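Local coordinates for protein putative aminopeptidase (Leishmania major, PDB 5NTH) that probably acts as a manganese-dependent leucyl aminopeptidase of the M17 family, removing amino acids from the N-terminal ends of peptides, at residues Y232-L243 and A326-R337; H275-N283 and D397-F408. All blocks are in the same frame, centred on the assembly; numbering follows the deposited sequence.

Contact 1: residues Y232-L243 and A326-R337; sequences YAEIAAAYAAEL and AGVFCAFIAVVR
Leu243, at the C-terminal end of helix 229-243, fits knob-into-hole among Phe332, Ile333, Val336 and Arg337 of helix 323-341. Its two methyls divide the hole: CD1 lies 4.1 Å from Val336 CG1 and faces the backbone of Ile333, whereas CD2 rests 4.1 Å from Arg337 CG, on the aliphatic part of a chain that crosses the leucine at about a right angle. Toward the N-terminal ends of the segments, with CG anti to N (chi1 175°), the ring of Phe329 reaches across to the other, nearly parallel helix. Its CZ comes within 3.8 Å of Ala236 CA, since the small alanine lets the ring approach the opposing backbone. The edge of Phe329 is also turned to the face of Tyr239 in an offset edge-to-face pair, centroids 5.9 Å apart and planes at 86°. Ile333 CD1 sits over one face of the Tyr239 ring, 3.8 Å from its centroid, as a CH-pi contact. At the phenol end, a water donates to Tyr239 OH and accepts from Arg337 NH2, while the hydroxyl is also hydrogen-bonded to Cys25 O. Arg337 NH2 also reaches Glu242 OE2 at 3.3 Å, a weak but straight bond (171°) within a salt bridge. Cohesion is therefore mainly apolar and aromatic, and the one salt bridge across it lies at the C-terminal end, where Glu242 is exposed and Arg337 partly so.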
loop_
_atom_site.group_PDB
_atom_site.type_symbol
_atom_site.label_atom_id
_atom_site.label_comp_id
_atom_site.label_asym_id
_atom_site.label_seq_id
_atom_site.Cartn_x
_atom_site.Cartn_y
_atom_site.Cartn_z
ATOM N N TYR A 232 -21.442 16.343 26.150
ATOM C CA TYR A 232 -20.236 16.851 26.794
ATOM C C TYR A 232 -20.466 18.273 27.301
ATOM O O TYR A 232 -20.041 18.607 28.395
ATOM C CB TYR A 232 -19.083 16.856 25.811
ATOM C CG TYR A 232 -17.701 16.804 26.396
ATOM C CD1 TYR A 232 -17.441 17.118 27.735
ATOM C CD2 TYR A 232 -16.626 16.452 25.589
ATOM C CE1 TYR A 232 -16.161 17.061 28.243
ATOM C CE2 TYR A 232 -15.338 16.388 26.082
ATOM C CZ TYR A 232 -15.095 16.696 27.407
ATOM O OH TYR A 232 -13.785 16.632 27.903
ATOM N N ALA A 233 -21.161 19.104 26.529
ATOM C CA ALA A 233 -21.482 20.477 26.985
ATOM C C ALA A 233 -22.501 20.561 28.134
ATOM O O ALA A 233 -22.386 21.395 29.038
ATOM C CB ALA A 233 -21.991 21.304 25.827
ATOM N N GLU A 234 -23.519 19.724 28.082
ATOM C CA GLU A 234 -24.487 19.686 29.161
ATOM C C GLU A 234 -23.814 19.284 30.507
ATOM O O GLU A 234 -24.203 19.763 31.588
ATOM C CB GLU A 234 -25.594 18.723 28.779
ATOM C CG GLU A 234 -26.840 18.828 29.625
ATOM C CD GLU A 234 -27.814 17.733 29.271
ATOM O OE1 GLU A 234 -28.304 17.706 28.109
ATOM O OE2 GLU A 234 -28.046 16.876 30.150
ATOM N N ILE A 235 -22.804 18.418 30.410
ATOM C CA ILE A 235 -22.093 17.913 31.550
ATOM C C ILE A 235 -21.300 19.058 32.138
ATOM O O ILE A 235 -21.392 19.335 33.339
ATOM C CB ILE A 235 -21.173 16.718 31.194
ATOM C CG1 ILE A 235 -21.989 15.430 31.028
ATOM C CG2 ILE A 235 -20.162 16.441 32.298
ATOM C CD1 ILE A 235 -21.218 14.237 30.483
ATOM N N ALA A 236 -20.537 19.723 31.281
ATOM C CA ALA A 236 -19.744 20.885 31.670
ATOM C C ALA A 236 -20.602 21.949 32.354
ATOM O O ALA A 236 -20.196 22.487 33.383
ATOM C CB ALA A 236 -19.016 21.472 30.468
ATOM N N ALA A 237 -21.795 22.212 31.821
ATOM C CA ALA A 237 -22.751 23.101 32.498
ATOM C C ALA A 237 -23.078 22.649 33.943
ATOM O O ALA A 237 -22.900 23.424 34.881
ATOM C CB ALA A 237 -24.023 23.243 31.682
ATOM N N ALA A 238 -23.500 21.401 34.137
ATOM C CA ALA A 238 -23.806 20.913 35.495
ATOM C C ALA A 238 -22.622 21.093 36.452
ATOM O O ALA A 238 -22.803 21.491 37.590
ATOM C CB ALA A 238 -24.268 19.449 35.473
ATOM N N TYR A 239 -21.411 20.798 35.995
ATOM C CA TYR A 239 -20.245 20.973 36.846
ATOM C C TYR A 239 -20.044 22.467 37.126
ATOM O O TYR A 239 -19.605 22.843 38.209
ATOM C CB TYR A 239 -18.993 20.293 36.262
ATOM C CG TYR A 239 -18.909 18.851 36.680
ATOM C CD1 TYR A 239 -18.559 18.506 37.994
ATOM C CD2 TYR A 239 -19.224 17.822 35.798
ATOM C CE1 TYR A 239 -18.499 17.175 38.408
ATOM C CE2 TYR A 239 -19.158 16.484 36.200
ATOM C CZ TYR A 239 -18.807 16.171 37.511
ATOM O OH TYR A 239 -18.757 14.856 37.918
ATOM N N ALA A 240 -20.417 23.314 36.179
ATOM C CA ALA A 240 -20.358 24.767 36.385
ATOM C C ALA A 240 -21.285 25.228 37.492
ATOM O O ALA A 240 -20.873 25.973 38.384
ATOM C CB ALA A 240 -20.686 25.522 35.101
ATOM N N ALA A 241 -22.538 24.802 37.425
ATOM C CA ALA A 241 -23.503 25.178 38.448
ATOM C C ALA A 241 -23.200 24.506 39.795
ATOM O O ALA A 241 -23.544 25.057 40.820
ATOM C CB ALA A 241 -24.920 24.883 38.000
ATOM N N GLU A 242 -22.562 23.337 39.800
ATOM C CA GLU A 242 -22.226 22.656 41.073
ATOM C C GLU A 242 -21.170 23.467 41.807
ATOM O O GLU A 242 -21.337 23.821 42.978
ATOM C CB GLU A 242 -21.702 21.217 40.860
ATOM C CG GLU A 242 -21.629 20.376 42.141
ATOM C CD GLU A 242 -20.528 19.301 42.146
ATOM O OE1 GLU A 242 -20.606 18.379 41.302
ATOM O OE2 GLU A 242 -19.597 19.349 43.010
ATOM N N LEU A 243 -20.089 23.750 41.084
ATOM C CA LEU A 243 -18.925 24.469 41.604
ATOM C C LEU A 243 -19.114 25.981 41.682
ATOM O O LEU A 243 -18.278 26.652 42.252
ATOM C CB LEU A 243 -17.683 24.153 40.759
ATOM C CG LEU A 243 -17.328 22.669 40.599
ATOM C CD1 LEU A 243 -16.185 22.493 39.610
ATOM C CD2 LEU A 243 -16.953 22.045 41.921
ATOM N N ALA A 326 -10.581 16.229 28.351
ATOM C CA ALA A 326 -11.063 15.706 29.612
ATOM C C ALA A 326 -10.026 15.799 30.733
ATOM O O ALA A 326 -10.400 16.110 31.855
ATOM C CB ALA A 326 -11.574 14.276 29.465
ATOM N N GLY A 327 -8.756 15.523 30.427
ATOM C CA GLY A 327 -7.656 15.736 31.359
ATOM C C GLY A 327 -7.718 17.108 32.035
ATOM O O GLY A 327 -7.861 17.186 33.260
ATOM N N VAL A 328 -7.677 18.182 31.232
ATOM C CA VAL A 328 -7.777 19.542 31.776
ATOM C C VAL A 328 -9.151 19.879 32.375
ATOM O O VAL A 328 -9.214 20.638 33.309
ATOM C CB VAL A 328 -7.390 20.657 30.765
ATOM C CG1 VAL A 328 -5.994 20.441 30.201
ATOM C CG2 VAL A 328 -8.420 20.779 29.654
ATOM N N PHE A 329 -10.243 19.378 31.817
ATOM C CA PHE A 329 -11.569 19.626 32.402
ATOM C C PHE A 329 -11.644 19.057 33.812
ATOM O O PHE A 329 -12.055 19.750 34.735
ATOM C CB PHE A 329 -12.649 18.958 31.583
ATOM C CG PHE A 329 -14.039 19.055 32.174
ATOM C CD1 PHE A 329 -14.637 20.279 32.403
ATOM C CD2 PHE A 329 -14.797 17.894 32.413
ATOM C CE1 PHE A 329 -15.949 20.341 32.886
ATOM C CE2 PHE A 329 -16.103 17.951 32.914
ATOM C CZ PHE A 329 -16.678 19.184 33.145
ATOM N N CYS A 330 -11.268 17.795 33.967
ATOM C CA CYS A 330 -11.334 17.141 35.260
ATOM C C CYS A 330 -10.250 17.650 36.224
ATOM O O CYS A 330 -10.466 17.636 37.419
ATOM C CB CYS A 330 -11.219 15.621 35.129
ATOM S SG CYS A 330 -12.533 14.832 34.205
ATOM N N ALA A 331 -9.090 18.064 35.728
ATOM C CA ALA A 331 -8.130 18.807 36.554
ATOM C C ALA A 331 -8.733 20.100 37.087
ATOM O O ALA A 331 -8.643 20.376 38.293
ATOM C CB ALA A 331 -6.861 19.107 35.808
ATOM N N PHE A 332 -9.367 20.890 36.233
ATOM C CA PHE A 332 -10.122 22.078 36.722
ATOM C C PHE A 332 -11.033 21.767 37.928
ATOM O O PHE A 332 -11.039 22.495 38.913
ATOM C CB PHE A 332 -10.943 22.692 35.605
ATOM C CG PHE A 332 -11.800 23.853 36.020
ATOM C CD1 PHE A 332 -11.270 25.126 36.099
ATOM C CD2 PHE A 332 -13.150 23.684 36.234
ATOM C CE1 PHE A 332 -12.077 26.210 36.426
ATOM C CE2 PHE A 332 -13.961 24.747 36.555
ATOM C CZ PHE A 332 -13.424 26.019 36.672
ATOM N N ILE A 333 -11.758 20.661 37.849
ATOM C CA ILE A 333 -12.743 20.275 38.856
ATOM C C ILE A 333 -12.071 19.984 40.177
ATOM O O ILE A 333 -12.534 20.458 41.210
ATOM C CB ILE A 333 -13.526 19.048 38.376
ATOM C CG1 ILE A 333 -14.418 19.504 37.221
ATOM C CG2 ILE A 333 -14.332 18.399 39.510
ATOM C CD1 ILE A 333 -15.256 18.402 36.602
ATOM N N ALA A 334 -10.997 19.202 40.122
ATOM C CA ALA A 334 -10.254 18.801 41.293
ATOM C C ALA A 334 -9.580 19.997 41.979
ATOM O O ALA A 334 -9.663 20.157 43.208
ATOM C CB ALA A 334 -9.213 17.792 40.904
ATOM N N VAL A 335 -8.915 20.823 41.175
ATOM C CA VAL A 335 -8.311 22.057 41.654
ATOM C C VAL A 335 -9.339 22.943 42.320
ATOM O O VAL A 335 -9.179 23.283 43.470
ATOM C CB VAL A 335 -7.653 22.857 40.541
ATOM C CG1 VAL A 335 -7.267 24.235 41.034
ATOM C CG2 VAL A 335 -6.413 22.122 40.058
ATOM N N VAL A 336 -10.391 23.315 41.614
ATOM C CA VAL A 336 -11.447 24.084 42.247
ATOM C C VAL A 336 -12.009 23.427 43.506
ATOM O O VAL A 336 -12.337 24.114 44.467
ATOM C CB VAL A 336 -12.568 24.401 41.269
ATOM C CG1 VAL A 336 -13.835 24.870 41.981
ATOM C CG2 VAL A 336 -12.104 25.446 40.290
ATOM N N ARG A 337 -12.154 22.110 43.499
ATOM C CA ARG A 337 -12.673 21.420 44.676
ATOM C C ARG A 337 -11.727 21.577 45.844
ATOM O O ARG A 337 -12.171 21.695 46.989
ATOM C CB ARG A 337 -12.886 19.936 44.394
ATOM C CG ARG A 337 -14.298 19.660 43.960
ATOM C CD ARG A 337 -14.489 18.260 43.422
ATOM N NE ARG A 337 -15.900 18.002 43.094
ATOM C CZ ARG A 337 -16.334 16.964 42.381
ATOM N NH1 ARG A 337 -15.490 16.048 41.891
ATOM N NH2 ARG A 337 -17.623 16.852 42.136
HETATM O O HOH W 1 -17.639 14.322 40.479
#

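Contact 2: residues H275-N283 and D397-F408; sequences HLVTLRYRN and DGVYYATGEQDF
Leu276 makes the apolar contact: its CD2 settles 4.0 Å from Gly398 CA, where the helix offers bare backbone. Next along the strand, Thr278 meets Tyr401 and Gln406 by van der Waals contact. Its OG1 lies 3.4 Å from Tyr401 CE2, but hydrogen-bonds to Thr355 OG1 on the adjoining strand. CG2, on another branch, faces Gln406 OE1 at 3.4 Å. The Gln406 amide is steadied from its other end, NE2 bonding to Ser353 OG and, weakly, back to Ala402 O. Strand 275-282 belongs to the mixed eight-stranded sheet of the catalytic domain, running antiparallel to both its neighbours, 246-251 and 349-361; the helical turns 397-404 cross it at -38°, covering the face at Leu276 and Thr278, while the residues after the helix, 406-408, meet Arg280. Arg280 leaves the backbone with CG between N and the carbonyl carbon (chi1 59°) and bends at chi3, bringing NE into van der Waals contact with Phe408 CE1 at 3.6 Å, guanidinium and ring planes 40° apart. Charge enters with Asp407, whose OD1 stands over one face of that guanidinium, 3.9 Å from Arg280 NH1; this long salt bridge rests on charge alone, with no N-H aimed at the oxygen. The same OD1 is approached by the guanidinium edge of Arg282, whose NH1 is 4.0 Å away.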
loop_
_atom_site.group_PDB
_atom_site.type_symbol
_atom_site.label_atom_id
_atom_site.label_comp_id
_atom_site.label_asym_id
_atom_site.label_seq_id
_atom_site.Cartn_x
_atom_site.Cartn_y
_atom_site.Cartn_z
ATOM N N HIS A 275 -18.529 23.565 19.795
ATOM C CA HIS A 275 -18.626 24.471 20.939
ATOM C C HIS A 275 -17.244 24.860 21.407
ATOM O O HIS A 275 -16.361 24.010 21.529
ATOM C CB HIS A 275 -19.248 23.829 22.186
ATOM C CG HIS A 275 -20.620 23.267 22.007
ATOM N ND1 HIS A 275 -20.880 22.173 21.213
ATOM C CD2 HIS A 275 -21.790 23.578 22.617
ATOM C CE1 HIS A 275 -22.166 21.874 21.297
ATOM N NE2 HIS A 275 -22.740 22.706 22.149
ATOM N N LEU A 276 -17.084 26.136 21.731
ATOM C CA LEU A 276 -16.060 26.522 22.679
ATOM C C LEU A 276 -16.739 26.692 24.021
ATOM O O LEU A 276 -17.669 27.473 24.172
ATOM C CB LEU A 276 -15.322 27.781 22.248
ATOM C CG LEU A 276 -14.208 27.508 21.237
ATOM C CD1 LEU A 276 -13.720 28.817 20.687
ATOM C CD2 LEU A 276 -13.029 26.781 21.859
ATOM N N VAL A 277 -16.296 25.912 24.988
ATOM C CA VAL A 277 -16.873 25.959 26.300
ATOM C C VAL A 277 -15.729 26.287 27.239
ATOM O O VAL A 277 -14.702 25.590 27.224
ATOM C CB VAL A 277 -17.479 24.612 26.694
ATOM C CG1 VAL A 277 -18.181 24.724 28.045
ATOM C CG2 VAL A 277 -18.433 24.117 25.620
ATOM N N THR A 278 -15.911 27.344 28.036
ATOM C CA THR A 278 -14.914 27.763 28.988
ATOM C C THR A 278 -15.540 27.944 30.357
ATOM O O THR A 278 -16.553 28.633 30.501
ATOM C CB THR A 278 -14.246 29.068 28.595
ATOM O OG1 THR A 278 -13.474 28.873 27.408
ATOM C CG2 THR A 278 -13.319 29.546 29.739
ATOM N N LEU A 279 -14.912 27.317 31.354
ATOM C CA LEU A 279 -15.268 27.461 32.757
ATOM C C LEU A 279 -14.138 28.211 33.402
ATOM O O LEU A 279 -12.973 27.962 33.078
ATOM C CB LEU A 279 -15.411 26.096 33.436
ATOM C CG LEU A 279 -16.751 25.398 33.217
ATOM C CD1 LEU A 279 -16.942 25.012 31.764
ATOM C CD2 LEU A 279 -16.898 24.177 34.115
ATOM N N ARG A 280 -14.473 29.115 34.318
ATOM C CA ARG A 280 -13.451 29.888 35.034
ATOM C C ARG A 280 -13.882 30.281 36.454
ATOM O O ARG A 280 -15.039 30.647 36.684
ATOM C CB ARG A 280 -13.087 31.131 34.238
ATOM C CG ARG A 280 -14.286 32.042 33.970
ATOM C CD ARG A 280 -13.881 33.452 33.565
ATOM N NE ARG A 280 -12.804 34.001 34.430
ATOM C CZ ARG A 280 -12.928 34.903 35.407
ATOM N NH1 ARG A 280 -14.105 35.434 35.723
ATOM N NH2 ARG A 280 -11.842 35.278 36.073
ATOM N N TYR A 281 -12.923 30.210 37.377
ATOM C CA TYR A 281 -13.103 30.576 38.784
ATOM C C TYR A 281 -12.090 31.638 39.149
ATOM O O TYR A 281 -10.898 31.472 38.834
ATOM C CB TYR A 281 -12.863 29.369 39.681
ATOM C CG TYR A 281 -13.303 29.491 41.133
ATOM C CD1 TYR A 281 -14.609 29.829 41.474
ATOM C CD2 TYR A 281 -12.426 29.177 42.168
ATOM C CE1 TYR A 281 -15.019 29.884 42.821
ATOM C CE2 TYR A 281 -12.805 29.230 43.517
ATOM C CZ TYR A 281 -14.108 29.591 43.854
ATOM O OH TYR A 281 -14.486 29.642 45.196
ATOM N N ARG A 282 -12.583 32.729 39.761
ATOM C CA ARG A 282 -11.755 33.625 40.566
ATOM C C ARG A 282 -11.714 33.079 41.982
ATOM O O ARG A 282 -12.759 32.863 42.620
ATOM C CB ARG A 282 -12.266 35.066 40.605
ATOM C CG ARG A 282 -11.344 36.047 41.406
ATOM C CD ARG A 282 -11.745 37.525 41.275
ATOM N NE ARG A 282 -12.281 37.711 39.915
ATOM C CZ ARG A 282 -11.707 38.349 38.882
ATOM N NH1 ARG A 282 -12.348 38.338 37.704
ATOM N NH2 ARG A 282 -10.544 39.011 38.999
ATOM N N ASN A 283 -10.493 32.880 42.469
ATOM C CA ASN A 283 -10.258 32.364 43.802
ATOM C C ASN A 283 -10.455 33.507 44.807
ATOM O O ASN A 283 -9.723 34.514 44.754
ATOM C CB ASN A 283 -8.849 31.775 43.886
ATOM C CG ASN A 283 -8.577 31.101 45.206
ATOM O OD1 ASN A 283 -9.436 31.069 46.095
ATOM N ND2 ASN A 283 -7.372 30.554 45.347
ATOM N N ASP A 397 -8.147 28.282 17.782
ATOM C CA ASP A 397 -9.205 29.207 18.222
ATOM C C ASP A 397 -9.345 29.143 19.756
ATOM O O ASP A 397 -9.718 30.118 20.401
ATOM C CB ASP A 397 -10.548 28.934 17.521
ATOM C CG ASP A 397 -10.628 29.539 16.111
ATOM O OD1 ASP A 397 -9.883 30.479 15.782
ATOM O OD2 ASP A 397 -11.461 29.114 15.306
ATOM N N GLY A 398 -9.034 27.999 20.345
ATOM C CA GLY A 398 -9.162 27.836 21.780
ATOM C C GLY A 398 -8.190 28.703 22.550
ATOM O O GLY A 398 -8.563 29.366 23.525
ATOM N N VAL A 399 -6.936 28.671 22.136
ATOM C CA VAL A 399 -5.937 29.404 22.852
ATOM C C VAL A 399 -6.144 30.905 22.643
ATOM O O VAL A 399 -5.979 31.674 23.595
ATOM C CB VAL A 399 -4.518 28.937 22.536
ATOM C CG1 VAL A 399 -4.362 27.479 22.948
ATOM C CG2 VAL A 399 -4.145 29.162 21.068
ATOM N N TYR A 400 -6.579 31.322 21.451
ATOM C CA TYR A 400 -6.878 32.728 21.234
ATOM C C TYR A 400 -8.004 33.181 22.158
ATOM O O TYR A 400 -7.881 34.173 22.857
ATOM C CB TYR A 400 -7.200 33.071 19.780
ATOM C CG TYR A 400 -7.336 34.555 19.643
ATOM C CD1 TYR A 400 -6.216 35.378 19.448
ATOM C CD2 TYR A 400 -8.579 35.164 19.831
ATOM C CE1 TYR A 400 -6.349 36.775 19.382
ATOM C CE2 TYR A 400 -8.730 36.553 19.778
ATOM C CZ TYR A 400 -7.618 37.357 19.551
ATOM O OH TYR A 400 -7.779 38.713 19.515
ATOM N N TYR A 401 -9.101 32.457 22.183
ATOM C CA TYR A 401 -10.148 32.764 23.169
ATOM C C TYR A 401 -9.619 32.946 24.588
ATOM O O TYR A 401 -10.010 33.862 25.287
ATOM C CB TYR A 401 -11.213 31.680 23.249
ATOM C CG TYR A 401 -12.262 32.074 24.257
ATOM C CD1 TYR A 401 -13.307 32.884 23.875
ATOM C CD2 TYR A 401 -12.171 31.702 25.610
ATOM C CE1 TYR A 401 -14.269 33.304 24.777
ATOM C CE2 TYR A 401 -13.133 32.121 26.532
ATOM C CZ TYR A 401 -14.192 32.929 26.102
ATOM O OH TYR A 401 -15.177 33.400 26.950
ATOM N N ALA A 402 -8.781 32.024 25.024
ATOM C CA ALA A 402 -8.351 31.976 26.410
ATOM C C ALA A 402 -7.358 33.083 26.700
ATOM O O ALA A 402 -7.329 33.596 27.818
ATOM C CB ALA A 402 -7.742 30.637 26.729
ATOM N N THR A 403 -6.562 33.460 25.697
ATOM C CA THR A 403 -5.541 34.503 25.882
ATOM C C THR A 403 -5.975 35.887 25.497
ATOM O O THR A 403 -5.388 36.829 25.977
ATOM C CB THR A 403 -4.259 34.226 25.094
ATOM O OG1 THR A 403 -4.537 34.095 23.689
ATOM C CG2 THR A 403 -3.616 33.003 25.625
ATOM N N GLY A 404 -6.971 36.002 24.625
ATOM C CA GLY A 404 -7.401 37.290 24.094
ATOM C C GLY A 404 -8.855 37.691 24.249
ATOM O O GLY A 404 -9.213 38.792 23.884
ATOM N N GLU A 405 -9.713 36.830 24.763
ATOM C CA GLU A 405 -11.133 37.172 24.867
ATOM C C GLU A 405 -11.724 37.148 26.289
ATOM O O GLU A 405 -12.855 37.586 26.515
ATOM C CB GLU A 405 -11.904 36.246 23.940
ATOM C CG GLU A 405 -11.648 36.540 22.471
ATOM C CD GLU A 405 -12.344 37.796 21.989
ATOM O OE1 GLU A 405 -13.216 38.286 22.738
ATOM O OE2 GLU A 405 -12.040 38.280 20.862
ATOM N N GLN A 406 -10.968 36.637 27.246
ATOM C CA GLN A 406 -11.411 36.634 28.625
ATOM C C GLN A 406 -11.172 37.998 29.266
ATOM O O GLN A 406 -10.420 38.825 28.733
ATOM C CB GLN A 406 -10.674 35.544 29.375
ATOM C CG GLN A 406 -10.975 34.173 28.786
ATOM C CD GLN A 406 -10.913 33.059 29.809
ATOM O OE1 GLN A 406 -11.949 32.597 30.330
ATOM N NE2 GLN A 406 -9.689 32.618 30.107
ATOM N N ASP A 407 -11.831 38.240 30.399
ATOM C CA ASP A 407 -11.631 39.498 31.148
ATOM C C ASP A 407 -10.406 39.546 32.087
ATOM O O ASP A 407 -10.276 40.486 32.847
ATOM C CB ASP A 407 -12.941 39.991 31.822
ATOM C CG ASP A 407 -13.423 39.139 33.046
ATOM O OD1 ASP A 407 -12.652 38.392 33.731
ATOM O OD2 ASP A 407 -14.650 39.257 33.338
ATOM N N PHE A 408 -9.516 38.548 32.022
ATOM C CA PHE A 408 -8.164 38.600 32.626
ATOM C C PHE A 408 -7.155 38.021 31.621
ATOM O O PHE A 408 -7.522 37.221 30.772
ATOM C CB PHE A 408 -8.131 37.771 33.898
ATOM C CG PHE A 408 -8.153 36.266 33.657
ATOM C CD1 PHE A 408 -9.350 35.572 33.518
ATOM C CD2 PHE A 408 -6.959 35.538 33.566
ATOM C CE1 PHE A 408 -9.354 34.184 33.300
ATOM C CE2 PHE A 408 -6.971 34.163 33.335
ATOM C CZ PHE A 408 -8.170 33.487 33.214
#

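How the contacts relate
The two contacts cover opposite faces of strand 275-282 and interleave along the chain, with centres 14 Å apart. Contact 2 uses the face turned to 397-408; residues pointing the other way meet contact 1. Phe332 CE2 packs 3.7 Å from Leu279 CB, and Leu279 CD2 lies 3.8 Å from Ala236 O, so a single leucine touches both helices of contact 1. At the start of the strand, Ala233 CB meets His275 CD2 at 3.9 Å. Neither contact lines the actinonin pocket: the Tyr232 side chain is about 13 Å from a bound manganese, and that of Asp397 about 11 Å from that of the manganese ligand Glu390, which directly precedes helix 391-404.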